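Local atomic coordinates of glideosome-associated protein 50 (PDB entry 3TGH), a protein that is a membrane-bound component of the glideosome, involved in parasite gliding motility and host cell invasion, and may help attach that complex to the inner membrane complex. Residues A[236-250]-A[264-277]. Residues are numbered along the deposited sequence; the frame is centred on the assembly and turned at random.
Sequences NMEVIEDNDMAHITC and NSKSLFFSSDIGFC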
ATOM      1  N   ASN A 236      -7.017  -2.892  11.888  1.00 26.95           N
ATOM      2  CA  ASN A 236      -6.881  -1.760  12.787  1.00 26.77           C
ATOM      3  C   ASN A 236      -6.011  -0.702  12.132  1.00 28.18           C
ATOM      4  O   ASN A 236      -5.518  -0.893  11.003  1.00 26.02           O
ATOM      5  CB  ASN A 236      -6.296  -2.207  14.139  1.00 27.91           C
ATOM      6  CG  ASN A 236      -4.926  -2.847  14.008  1.00 28.07           C
ATOM      7  OD1 ASN A 236      -4.801  -4.069  14.029  1.00 31.29           O
ATOM      8  ND2 ASN A 236      -3.892  -2.027  13.881  1.00 30.13           N
ATOM      9  N   MET A 237      -5.848   0.418  12.822  1.00 27.07           N
ATOM     10  CA  MET A 237      -4.910   1.448  12.400  1.00 26.63           C
ATOM     11  C   MET A 237      -3.819   1.538  13.448  1.00 27.38           C
ATOM     12  O   MET A 237      -4.085   1.393  14.647  1.00 28.90           O
ATOM     13  CB  MET A 237      -5.622   2.794  12.230  1.00 28.98           C
ATOM     14  CG  MET A 237      -6.619   2.797  11.067  1.00 35.08           C
ATOM     15  SD  MET A 237      -7.446   4.389  10.762  1.00 41.94           S
ATOM     16  CE  MET A 237      -8.073   4.769  12.378  1.00 32.17           C
ATOM     17  N   GLU A 238      -2.590   1.759  13.003  1.00 25.44           N
ATOM     18  CA  GLU A 238      -1.461   1.888  13.916  1.00 27.23           C
ATOM     19  C   GLU A 238      -0.272   2.564  13.251  1.00 28.15           C
ATOM     20  O   GLU A 238      -0.090   2.469  12.027  1.00 25.33           O
ATOM     21  CB  GLU A 238      -1.032   0.506  14.437  1.00 28.98           C
ATOM     22  CG  GLU A 238       0.221   0.534  15.334  1.00 29.66           C
ATOM     23  CD  GLU A 238       0.374  -0.695  16.210  1.00 35.10           C
ATOM     24  OE1 GLU A 238       0.063  -1.819  15.755  1.00 35.89           O
ATOM     25  OE2 GLU A 238       0.823  -0.535  17.362  1.00 35.00           O
ATOM     26  N   VAL A 239       0.529   3.251  14.058  1.00 25.77           N
ATOM     27  CA  VAL A 239       1.865   3.640  13.637  1.00 28.35           C
ATOM     28  C   VAL A 239       2.889   3.226  14.701  1.00 30.12           C
ATOM     29  O   VAL A 239       2.744   3.540  15.897  1.00 30.32           O
ATOM     30  CB  VAL A 239       1.966   5.149  13.258  1.00 32.61           C
ATOM     31  CG1 VAL A 239       1.414   6.035  14.353  1.00 33.76           C
ATOM     32  CG2 VAL A 239       3.418   5.521  12.911  1.00 33.77           C
ATOM     33  N   ILE A 240       3.879   2.457  14.252  1.00 27.26           N
ATOM     34  CA  ILE A 240       5.033   2.056  15.047  1.00 29.70           C
ATOM     35  C   ILE A 240       6.257   2.687  14.406  1.00 31.81           C
ATOM     36  O   ILE A 240       6.490   2.505  13.209  1.00 31.16           O
ATOM     37  CB  ILE A 240       5.167   0.523  15.072  1.00 29.34           C
ATOM     38  CG1 ILE A 240       4.057  -0.073  15.946  1.00 30.51           C
ATOM     39  CG2 ILE A 240       6.559   0.093  15.573  1.00 31.45           C
ATOM     40  CD1 ILE A 240       3.886  -1.575  15.805  1.00 29.11           C
ATOM     41  N   GLU A 241       7.022   3.456  15.176  1.00 35.42           N
ATOM     42  CA  GLU A 241       8.187   4.142  14.623  1.00 38.78           C
ATOM     43  C   GLU A 241       9.459   3.613  15.250  1.00 42.53           C
ATOM     44  O   GLU A 241       9.566   3.534  16.476  1.00 40.66           O
ATOM     45  CB  GLU A 241       8.097   5.661  14.806  1.00 42.21           C
ATOM     46  CG  GLU A 241       9.075   6.413  13.892  1.00 44.94           C
ATOM     47  CD  GLU A 241       9.061   7.922  14.083  1.00 51.91           C
ATOM     48  OE1 GLU A 241       7.966   8.508  14.235  1.00 51.23           O
ATOM     49  OE2 GLU A 241      10.160   8.524  14.062  1.00 56.75           O
ATOM     50  N   ASP A 242      10.417   3.266  14.394  1.00 43.57           N
ATOM     51  CA  ASP A 242      11.663   2.637  14.804  1.00 49.06           C
ATOM     52  C   ASP A 242      12.762   2.973  13.794  1.00 50.47           C
ATOM     53  O   ASP A 242      12.633   2.652  12.613  1.00 48.10           O
ATOM     54  CB  ASP A 242      11.466   1.121  14.890  1.00 51.25           C
ATOM     55  CG  ASP A 242      12.773   0.360  15.047  1.00 57.63           C
ATOM     56  OD1 ASP A 242      13.411   0.473  16.115  1.00 62.87           O
ATOM     57  OD2 ASP A 242      13.154  -0.363  14.099  1.00 62.27           O
ATOM     58  N   ASN A 243      13.827   3.626  14.265  1.00 53.83           N
ATOM     59  CA  ASN A 243      14.991   3.961  13.430  1.00 56.12           C
ATOM     60  C   ASN A 243      14.634   4.805  12.197  1.00 54.80           C
ATOM     61  O   ASN A 243      15.070   4.506  11.083  1.00 57.30           O
ATOM     62  CB  ASN A 243      15.737   2.687  12.996  1.00 58.02           C
ATOM     63  CG  ASN A 243      16.176   1.818  14.176  1.00 63.46           C
ATOM     64  OD1 ASN A 243      16.271   0.593  14.054  1.00 67.10           O
ATOM     65  ND2 ASN A 243      16.455   2.447  15.315  1.00 65.06           N
ATOM     66  N   ASP A 244      13.836   5.850  12.411  1.00 53.24           N
ATOM     67  CA  ASP A 244      13.408   6.778  11.346  1.00 52.45           C
ATOM     68  C   ASP A 244      12.612   6.106  10.213  1.00 49.10           C
ATOM     69  O   ASP A 244      12.543   6.633   9.101  1.00 49.76           O
ATOM     70  CB  ASP A 244      14.607   7.555  10.772  1.00 54.81           C
ATOM     71  CG  ASP A 244      15.356   8.352  11.833  1.00 58.88           C
ATOM     72  OD1 ASP A 244      14.717   9.166  12.537  1.00 61.43           O
ATOM     73  OD2 ASP A 244      16.587   8.171  11.954  1.00 63.29           O
ATOM     74  N   MET A 245      12.014   4.952  10.501  1.00 44.77           N
ATOM     75  CA  MET A 245      11.068   4.318   9.591  1.00 42.23           C
ATOM     76  C   MET A 245       9.740   4.170  10.310  1.00 39.33           C
ATOM     77  O   MET A 245       9.698   3.708  11.453  1.00 42.96           O
ATOM     78  CB  MET A 245      11.559   2.940   9.144  1.00 42.44           C
ATOM     79  CG  MET A 245      10.701   2.331   8.035  1.00 44.06           C
ATOM     80  SD  MET A 245      11.163   0.664   7.522  1.00 45.27           S
ATOM     81  CE  MET A 245      12.949   0.794   7.434  1.00 45.09           C
ATOM     82  N   ALA A 246       8.665   4.572   9.642  1.00 34.55           N
ATOM     83  CA  ALA A 246       7.329   4.410  10.177  1.00 32.97           C
ATOM     84  C   ALA A 246       6.688   3.151   9.595  1.00 30.27           C
ATOM     85  O   ALA A 246       6.652   2.962   8.384  1.00 32.77           O
ATOM     86  CB  ALA A 246       6.474   5.626   9.871  1.00 30.74           C
ATOM     87  N   HIS A 247       6.179   2.300  10.476  1.00 27.75           N
ATOM     88  CA  HIS A 247       5.377   1.157  10.083  1.00 26.05           C
ATOM     89  C   HIS A 247       3.929   1.547  10.306  1.00 26.03           C
ATOM     90  O   HIS A 247       3.513   1.811  11.434  1.00 26.60           O
ATOM     91  CB  HIS A 247       5.749  -0.065  10.924  1.00 27.11           C
ATOM     92  CG  HIS A 247       7.178  -0.480  10.776  1.00 28.08           C
ATOM     93  ND1 HIS A 247       7.565  -1.541   9.987  1.00 28.63           N
ATOM     94  CD2 HIS A 247       8.316   0.044  11.291  1.00 29.70           C
ATOM     95  CE1 HIS A 247       8.880  -1.664  10.036  1.00 31.89           C
ATOM     96  NE2 HIS A 247       9.359  -0.717  10.825  1.00 30.30           N
ATOM     97  N   ILE A 248       3.166   1.619   9.226  1.00 25.39           N
ATOM     98  CA  ILE A 248       1.789   2.042   9.309  1.00 24.52           C
ATOM     99  C   ILE A 248       0.890   0.873   8.958  1.00 26.05           C
ATOM    100  O   ILE A 248       1.028   0.287   7.879  1.00 25.23           O
ATOM    101  CB  ILE A 248       1.509   3.205   8.353  1.00 26.28           C
ATOM    102  CG1 ILE A 248       2.310   4.445   8.771  1.00 30.85           C
ATOM    103  CG2 ILE A 248       0.017   3.498   8.315  1.00 26.35           C
ATOM    104  CD1 ILE A 248       2.185   5.607   7.808  1.00 33.55           C
ATOM    105  N   THR A 249      -0.020   0.532   9.874  1.00 24.73           N
ATOM    106  CA  THR A 249      -1.081  -0.408   9.582  1.00 24.82           C
ATOM    107  C   THR A 249      -2.345   0.377   9.245  1.00 26.91           C
ATOM    108  O   THR A 249      -2.759   1.294   9.976  1.00 25.87           O
ATOM    109  CB  THR A 249      -1.391  -1.353  10.750  1.00 27.96           C
ATOM    110  OG1 THR A 249      -0.185  -1.972  11.200  1.00 29.54           O
ATOM    111  CG2 THR A 249      -2.376  -2.429  10.301  1.00 27.87           C
ATOM    112  N   CYS A 250      -2.941   0.013   8.120  1.00 26.94           N
ATOM    113  CA  CYS A 250      -4.159   0.633   7.635  1.00 27.10           C
ATOM    114  C   CYS A 250      -5.027  -0.491   7.087  1.00 26.53           C
ATOM    115  O   CYS A 250      -5.217  -0.622   5.876  1.00 26.70           O
ATOM    116  CB  CYS A 250      -3.813   1.687   6.582  1.00 31.15           C
ATOM    117  SG  CYS A 250      -5.192   2.695   6.062  1.00 38.64           S
ATOM    118  N   ASN A 264       2.878  -2.806  21.127  1.00 46.31           N
ATOM    119  CA  ASN A 264       4.296  -2.754  20.770  1.00 44.52           C
ATOM    120  C   ASN A 264       4.947  -1.566  21.481  1.00 44.75           C
ATOM    121  O   ASN A 264       4.350  -0.494  21.576  1.00 42.03           O
ATOM    122  CB  ASN A 264       4.456  -2.635  19.245  1.00 41.21           C
ATOM    123  CG  ASN A 264       5.902  -2.775  18.789  1.00 41.03           C
ATOM    124  OD1 ASN A 264       6.688  -1.839  18.894  1.00 42.27           O
ATOM    125  ND2 ASN A 264       6.250  -3.950  18.266  1.00 41.65           N
ATOM    126  N   SER A 265       6.156  -1.766  22.002  1.00 48.05           N
ATOM    127  CA  SER A 265       6.835  -0.743  22.813  1.00 49.82           C
ATOM    128  C   SER A 265       7.108   0.557  22.045  1.00 47.52           C
ATOM    129  O   SER A 265       7.240   1.622  22.654  1.00 46.16           O
ATOM    130  CB  SER A 265       8.150  -1.294  23.371  1.00 53.22           C
ATOM    131  OG  SER A 265       9.025  -1.661  22.317  1.00 53.74           O
ATOM    132  N   LYS A 266       7.196   0.462  20.718  1.00 43.72           N
ATOM    133  CA  LYS A 266       7.408   1.635  19.867  1.00 42.63           C
ATOM    134  C   LYS A 266       6.140   2.082  19.126  1.00 39.58           C
ATOM    135  O   LYS A 266       6.211   2.860  18.172  1.00 36.77           O
ATOM    136  CB  LYS A 266       8.549   1.360  18.886  1.00 43.20           C
ATOM    137  CG  LYS A 266       9.907   1.261  19.575  1.00 50.15           C
ATOM    138  CD  LYS A 266      11.062   1.330  18.592  1.00 54.82           C
ATOM    139  CE  LYS A 266      12.378   1.643  19.296  1.00 61.36           C
ATOM    140  NZ  LYS A 266      13.479   1.886  18.317  1.00 63.17           N
ATOM    141  N   SER A 267       4.982   1.605  19.573  1.00 38.48           N
ATOM    142  CA  SER A 267       3.713   2.073  19.030  1.00 36.19           C
ATOM    143  C   SER A 267       3.433   3.496  19.515  1.00 36.57           C
ATOM    144  O   SER A 267       3.509   3.786  20.715  1.00 36.99           O
ATOM    145  CB  SER A 267       2.573   1.139  19.435  1.00 37.95           C
ATOM    146  OG  SER A 267       1.342   1.591  18.912  1.00 37.04           O
ATOM    147  N   LEU A 268       3.121   4.382  18.575  1.00 32.13           N
ATOM    148  CA  LEU A 268       2.798   5.769  18.885  1.00 34.29           C
ATOM    149  C   LEU A 268       1.290   6.006  18.903  1.00 33.92           C
ATOM    150  O   LEU A 268       0.806   6.942  19.534  1.00 35.54           O
ATOM    151  CB  LEU A 268       3.448   6.701  17.859  1.00 34.57           C
ATOM    152  CG  LEU A 268       4.979   6.701  17.820  1.00 36.57           C
ATOM    153  CD1 LEU A 268       5.466   7.554  16.650  1.00 38.65           C
ATOM    154  CD2 LEU A 268       5.553   7.195  19.139  1.00 41.75           C
ATOM    155  N   PHE A 269       0.555   5.156  18.198  1.00 32.78           N
ATOM    156  CA  PHE A 269      -0.880   5.289  18.081  1.00 32.68           C
ATOM    157  C   PHE A 269      -1.467   3.968  17.630  1.00 30.96           C
ATOM    158  O   PHE A 269      -0.899   3.294  16.767  1.00 29.00           O
ATOM    159  CB  PHE A 269      -1.215   6.383  17.053  1.00 32.88           C
ATOM    160  CG  PHE A 269      -2.598   6.274  16.471  1.00 32.94           C
ATOM    161  CD1 PHE A 269      -3.705   6.669  17.199  1.00 35.19           C
ATOM    162  CD2 PHE A 269      -2.788   5.787  15.184  1.00 34.59           C
ATOM    163  CE1 PHE A 269      -4.982   6.578  16.660  1.00 35.39           C
ATOM    164  CE2 PHE A 269      -4.061   5.688  14.641  1.00 34.65           C
ATOM    165  CZ  PHE A 269      -5.160   6.082  15.383  1.00 34.23           C
ATOM    166  N   PHE A 270      -2.602   3.606  18.219  1.00 31.44           N
ATOM    167  CA  PHE A 270      -3.347   2.423  17.809  1.00 30.63           C
ATOM    168  C   PHE A 270      -4.838   2.703  17.927  1.00 31.58           C
ATOM    169  O   PHE A 270      -5.287   3.267  18.924  1.00 31.74           O
ATOM    170  CB  PHE A 270      -2.989   1.219  18.688  1.00 31.60           C
ATOM    171  CG  PHE A 270      -3.701  -0.049  18.300  1.00 30.79           C
ATOM    172  CD1 PHE A 270      -3.051  -1.025  17.563  1.00 31.32           C
ATOM    173  CD2 PHE A 270      -5.024  -0.269  18.677  1.00 33.94           C
ATOM    174  CE1 PHE A 270      -3.696  -2.199  17.199  1.00 30.34           C
ATOM    175  CE2 PHE A 270      -5.676  -1.429  18.315  1.00 36.40           C
ATOM    176  CZ  PHE A 270      -5.012  -2.401  17.569  1.00 35.69           C
ATOM    177  N   SER A 271      -5.603   2.281  16.922  1.00 29.98           N
ATOM    178  CA  SER A 271      -7.061   2.358  16.979  1.00 31.22           C
ATOM    179  C   SER A 271      -7.695   1.196  16.226  1.00 31.52           C
ATOM    180  O   SER A 271      -7.254   0.840  15.137  1.00 29.34           O
ATOM    181  CB  SER A 271      -7.552   3.672  16.379  1.00 30.95           C
ATOM    182  OG  SER A 271      -8.965   3.742  16.401  1.00 31.84           O
ATOM    183  N   SER A 272      -8.741   0.619  16.808  1.00 32.24           N
ATOM    184  CA  SER A 272      -9.509  -0.429  16.150  1.00 34.14           C
ATOM    185  C   SER A 272     -10.624   0.157  15.275  1.00 34.07           C
ATOM    186  O   SER A 272     -11.358  -0.592  14.642  1.00 36.32           O
ATOM    187  CB  SER A 272     -10.098  -1.390  17.191  1.00 35.40           C
ATOM    188  OG  SER A 272     -10.991  -0.718  18.054  1.00 38.93           O
ATOM    189  N   ASP A 273     -10.740   1.488  15.226  1.00 33.44           N
ATOM    190  CA  ASP A 273     -11.766   2.150  14.417  1.00 32.33           C
ATOM    191  C   ASP A 273     -11.648   1.782  12.932  1.00 30.95           C
ATOM    192  O   ASP A 273     -10.544   1.651  12.409  1.00 30.80           O
ATOM    193  CB  ASP A 273     -11.671   3.677  14.533  1.00 32.26           C
ATOM    194  CG  ASP A 273     -12.175   4.212  15.865  1.00 37.92           C
ATOM    195  OD1 ASP A 273     -12.358   3.419  16.814  1.00 40.31           O
ATOM    196  OD2 ASP A 273     -12.386   5.443  15.948  1.00 38.63           O
ATOM    197  N   ILE A 274     -12.795   1.628  12.277  1.00 31.48           N
ATOM    198  CA  ILE A 274     -12.854   1.523  10.823  1.00 29.78           C
ATOM    199  C   ILE A 274     -12.470   2.886  10.269  1.00 28.77           C
ATOM    200  O   ILE A 274     -12.949   3.916  10.750  1.00 28.84           O
ATOM    201  CB  ILE A 274     -14.260   1.074  10.360  1.00 32.88           C
ATOM    202  CG1 ILE A 274     -14.451  -0.400  10.698  1.00 32.68           C
ATOM    203  CG2 ILE A 274     -14.462   1.299   8.856  1.00 31.07           C
ATOM    204  CD1 ILE A 274     -15.870  -0.889  10.536  1.00 36.51           C
ATOM    205  N   GLY A 275     -11.569   2.898   9.292  1.00 27.62           N
ATOM    206  CA  GLY A 275     -11.047   4.153   8.783  1.00 25.59           C
ATOM    207  C   GLY A 275     -10.050   4.008   7.654  1.00 23.63           C
ATOM    208  O   GLY A 275     -10.031   3.003   6.946  1.00 23.52           O
ATOM    209  N   PHE A 276      -9.218   5.029   7.493  1.00 24.57           N
ATOM    210  CA  PHE A 276      -8.257   5.084   6.398  1.00 24.12           C
ATOM    211  C   PHE A 276      -7.203   6.135   6.716  1.00 26.23           C
ATOM    212  O   PHE A 276      -7.316   6.845   7.724  1.00 26.09           O
ATOM    213  CB  PHE A 276      -8.978   5.404   5.076  1.00 24.88           C
ATOM    214  CG  PHE A 276      -9.737   6.710   5.088  1.00 24.89           C
ATOM    215  CD1 PHE A 276      -9.125   7.890   4.680  1.00 25.61           C
ATOM    216  CD2 PHE A 276     -11.062   6.754   5.488  1.00 27.28           C
ATOM    217  CE1 PHE A 276      -9.815   9.093   4.708  1.00 26.30           C
ATOM    218  CE2 PHE A 276     -11.766   7.942   5.508  1.00 28.35           C
ATOM    219  CZ  PHE A 276     -11.148   9.117   5.113  1.00 26.55           C
ATOM    220  N   CYS A 277      -6.192   6.250   5.856  1.00 26.28           N
ATOM    221  CA  CYS A 277      -5.151   7.264   6.018  1.00 26.35           C
ATOM    222  C   CYS A 277      -5.072   8.209   4.837  1.00 28.90           C
ATOM    223  O   CYS A 277      -5.349   7.818   3.702  1.00 25.35           O
ATOM    224  CB  CYS A 277      -3.788   6.612   6.145  1.00 30.11           C
ATOM    225  SG  CYS A 277      -3.585   5.645   7.598  1.00 36.27           S
TER
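Met-237 and Ser-271 open an antiparallel ladder in which strand 267-271 forms the edge beside strand 237-242: Met-237 N reaches Ser-271 O at 2.7 Å, and Ser-271 N returns a bond to Met-237 O. At Val-239 the rungs slip by one residue. Leu-268 and Phe-269 both face it, a classic beta bulge, with Leu-268 N bonded to Val-239 O (2.8 Å). Branched Val-239 suits the spot because its CG1 covers both bulge residues, touching Leu-268 CB and, at 3.8 Å, Phe-269 CB. Long Met-237, extended at chi2 (-177°), carries its sulfur to Phe-276 N past Gly-275, which has no CB to crowd it; the chi3 bend (-52°) turns methyl CE toward Ser-271 CB and Asp-273 O. Nearby, Cys-250 SG and Cys-277 SG make a close contact at 3.7 Å, not a disulfide. On the other face Phe-270 lies against Asn-236, amide and ring planes 30° apart, with Asn-236 ND2 3.3 Å from Phe-270 CE1. Extended Glu-238 stands at that ring's edge, its OE2 accepting from Ser-267 OG (2.7 Å), with a further hydrogen bond to Ser-204 OG. Beyond it the CD1 methyl of Ile-240 rests on Asn-264 CB (3.6 Å). Outstretched Lys-266 closes the far end with a salt bridge, NZ to Asp-242 OD1 (2.6 Å). Hairpin 237-250, turned by a type I' turn, thus gains a bulged third strand bordering one sheet of the metallophosphoesterase beta-sandwich, and 275-277 leads into the other.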